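Local coordinates for 14-3-3 protein (Cryptosporidium parvum, PDB 3EFZ) that probably binds phosphoserine-containing partner proteins in cell signalling, as members of the 14-3-3 family do, at residues B[143-148]-B[176-181]. Residues are numbered along the deposited sequence; the frame is centred on the assembly and turned at random.
Sequences FCIKLK and EDALQR
I145, the residue most covered here, meets A178, D177 and R181 of the facing helix with its two methyls. With chi1 -65°, CG1 lies beside the backbone N and CG2 anti to it; CG2 rests 4.0 Å from CB of A178. The small A178 methyl also sits against the backbone of the facing helix, with CB 3.8 Å from N of K146. The helix axes here approach to 8.3 Å, consistent with an alanine at the closest CA pair, K146 with A178. At 158° between their directions, they run nearly antiparallel: these are neighbouring members, helices 138-158 and 161-185, of the all-helical 14-3-3 bundle. F174 of the second helix also touches I145.

Apolar-on-polar contact comes next. The side chains of I145 and R181 cross at about a right angle, and CD1 of I145 lies over one face of the R181 guanidinium, 3.2 Å above its plane and offset toward the rim. The same methyl is 3.7 Å from OD1 of D177.

No hydrogen bond or salt bridge joins the two segments; within 176-181, R181 NE makes a weak hydrogen bond, part of a salt bridge, to D177 OD2 at 3.3 Å. The side chain of K146, whose ammonium pairs with D150, lies about 6 Å from that of R153, a predicted phosphoserine-contacting residue.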
loop_
_atom_site.group_PDB
_atom_site.type_symbol
_atom_site.label_atom_id
_atom_site.label_comp_id
_atom_site.label_asym_id
_atom_site.label_seq_id
_atom_site.Cartn_x
_atom_site.Cartn_y
_atom_site.Cartn_z
ATOM N N PHE B 143 8.309 -18.920 -6.395
ATOM C CA PHE B 143 7.649 -17.638 -6.213
ATOM C C PHE B 143 8.157 -16.897 -4.960
ATOM O O PHE B 143 8.492 -15.719 -5.033
ATOM C CB PHE B 143 6.123 -17.825 -6.178
ATOM C CG PHE B 143 5.354 -16.550 -5.920
ATOM C CD1 PHE B 143 4.793 -15.840 -6.971
ATOM C CD2 PHE B 143 5.198 -16.057 -4.625
ATOM C CE1 PHE B 143 4.062 -14.652 -6.736
ATOM C CE2 PHE B 143 4.482 -14.876 -4.390
ATOM C CZ PHE B 143 3.918 -14.179 -5.448
ATOM N N CYS B 144 8.181 -17.584 -3.816
ATOM C CA CYS B 144 8.681 -17.013 -2.561
ATOM C C CYS B 144 10.172 -16.612 -2.596
ATOM O O CYS B 144 10.567 -15.604 -2.007
ATOM C CB CYS B 144 8.442 -17.990 -1.412
ATOM S SG CYS B 144 6.719 -18.371 -1.103
ATOM N N ILE B 145 10.991 -17.399 -3.291
ATOM C CA ILE B 145 12.431 -17.149 -3.379
ATOM C C ILE B 145 12.729 -15.944 -4.302
ATOM O O ILE B 145 13.605 -15.121 -3.998
ATOM C CB ILE B 145 13.174 -18.450 -3.788
ATOM C CG1 ILE B 145 13.027 -19.499 -2.674
ATOM C CG2 ILE B 145 14.667 -18.196 -4.133
ATOM C CD1 ILE B 145 13.347 -20.938 -3.111
ATOM N N LYS B 146 11.991 -15.826 -5.408
ATOM C CA LYS B 146 12.069 -14.623 -6.236
ATOM C C LYS B 146 11.714 -13.369 -5.409
ATOM O O LYS B 146 12.389 -12.333 -5.505
ATOM C CB LYS B 146 11.144 -14.710 -7.461
ATOM C CG LYS B 146 10.844 -13.337 -8.019
ATOM C CD LYS B 146 9.757 -13.285 -9.045
ATOM C CE LYS B 146 9.468 -11.838 -9.399
ATOM N NZ LYS B 146 8.565 -11.185 -8.432
ATOM N N LEU B 147 10.651 -13.495 -4.611
ATOM C CA LEU B 147 10.167 -12.459 -3.721
ATOM C C LEU B 147 11.239 -12.003 -2.725
ATOM O O LEU B 147 11.414 -10.804 -2.502
ATOM C CB LEU B 147 8.949 -13.005 -2.979
ATOM C CG LEU B 147 7.982 -12.058 -2.306
ATOM C CD1 LEU B 147 6.561 -12.646 -2.299
ATOM C CD2 LEU B 147 8.488 -11.742 -0.880
ATOM N N LYS B 148 11.957 -12.958 -2.135
ATOM C CA LYS B 148 13.120 -12.636 -1.297
ATOM C C LYS B 148 14.207 -11.921 -2.103
ATOM O O LYS B 148 14.882 -11.038 -1.579
ATOM C CB LYS B 148 13.699 -13.885 -0.635
ATOM C CG LYS B 148 12.777 -14.569 0.380
ATOM C CD LYS B 148 13.552 -15.494 1.286
ATOM C CE LYS B 148 14.062 -16.759 0.553
ATOM N NZ LYS B 148 14.983 -17.568 1.405
ATOM N N GLU B 176 18.829 -16.626 -9.015
ATOM C CA GLU B 176 19.363 -17.792 -9.700
ATOM C C GLU B 176 18.760 -19.088 -9.175
ATOM O O GLU B 176 18.534 -20.007 -9.956
ATOM C CB GLU B 176 20.893 -17.804 -9.679
ATOM C CG GLU B 176 21.453 -16.793 -10.677
ATOM C CD GLU B 176 22.956 -16.707 -10.680
ATOM O OE1 GLU B 176 23.612 -17.404 -9.861
ATOM O OE2 GLU B 176 23.490 -15.935 -11.513
ATOM N N ASP B 177 18.462 -19.129 -7.871
ATOM C CA ASP B 177 17.819 -20.289 -7.240
ATOM C C ASP B 177 16.389 -20.467 -7.752
ATOM O O ASP B 177 16.005 -21.556 -8.178
ATOM C CB ASP B 177 17.853 -20.168 -5.695
ATOM C CG ASP B 177 17.289 -21.402 -4.982
ATOM O OD1 ASP B 177 16.954 -21.295 -3.784
ATOM O OD2 ASP B 177 17.183 -22.479 -5.607
ATOM N N ALA B 178 15.630 -19.381 -7.742
ATOM C CA ALA B 178 14.264 -19.353 -8.282
ATOM C C ALA B 178 14.229 -19.722 -9.776
ATOM O O ALA B 178 13.429 -20.553 -10.189
ATOM C CB ALA B 178 13.627 -17.984 -8.041
ATOM N N LEU B 179 15.107 -19.116 -10.574
ATOM C CA LEU B 179 15.256 -19.487 -11.996
ATOM C C LEU B 179 15.558 -20.972 -12.226
ATOM O O LEU B 179 14.945 -21.602 -13.104
ATOM C CB LEU B 179 16.323 -18.621 -12.693
ATOM C CG LEU B 179 16.011 -17.145 -12.971
ATOM C CD1 LEU B 179 17.287 -16.366 -13.342
ATOM C CD2 LEU B 179 14.962 -16.996 -14.048
ATOM N N GLN B 180 16.498 -21.525 -11.453
ATOM C CA GLN B 180 16.836 -22.948 -11.551
ATOM C C GLN B 180 15.638 -23.843 -11.199
ATOM O O GLN B 180 15.387 -24.847 -11.876
ATOM C CB GLN B 180 18.071 -23.303 -10.703
ATOM C CG GLN B 180 18.425 -24.814 -10.659
ATOM C CD GLN B 180 18.355 -25.490 -12.035
ATOM O OE1 GLN B 180 19.106 -25.155 -12.960
ATOM N NE2 GLN B 180 17.442 -26.449 -12.171
ATOM N N ARG B 181 14.905 -23.480 -10.152
ATOM C CA ARG B 181 13.684 -24.202 -9.789
ATOM C C ARG B 181 12.617 -24.103 -10.884
ATOM O O ARG B 181 11.979 -25.099 -11.229
ATOM C CB ARG B 181 13.137 -23.693 -8.457
ATOM C CG ARG B 181 13.938 -24.113 -7.249
ATOM C CD ARG B 181 13.494 -23.264 -6.062
ATOM N NE ARG B 181 14.181 -23.602 -4.818
ATOM C CZ ARG B 181 13.681 -24.393 -3.869
ATOM N NH1 ARG B 181 12.490 -24.991 -4.009
ATOM N NH2 ARG B 181 14.392 -24.603 -2.775
#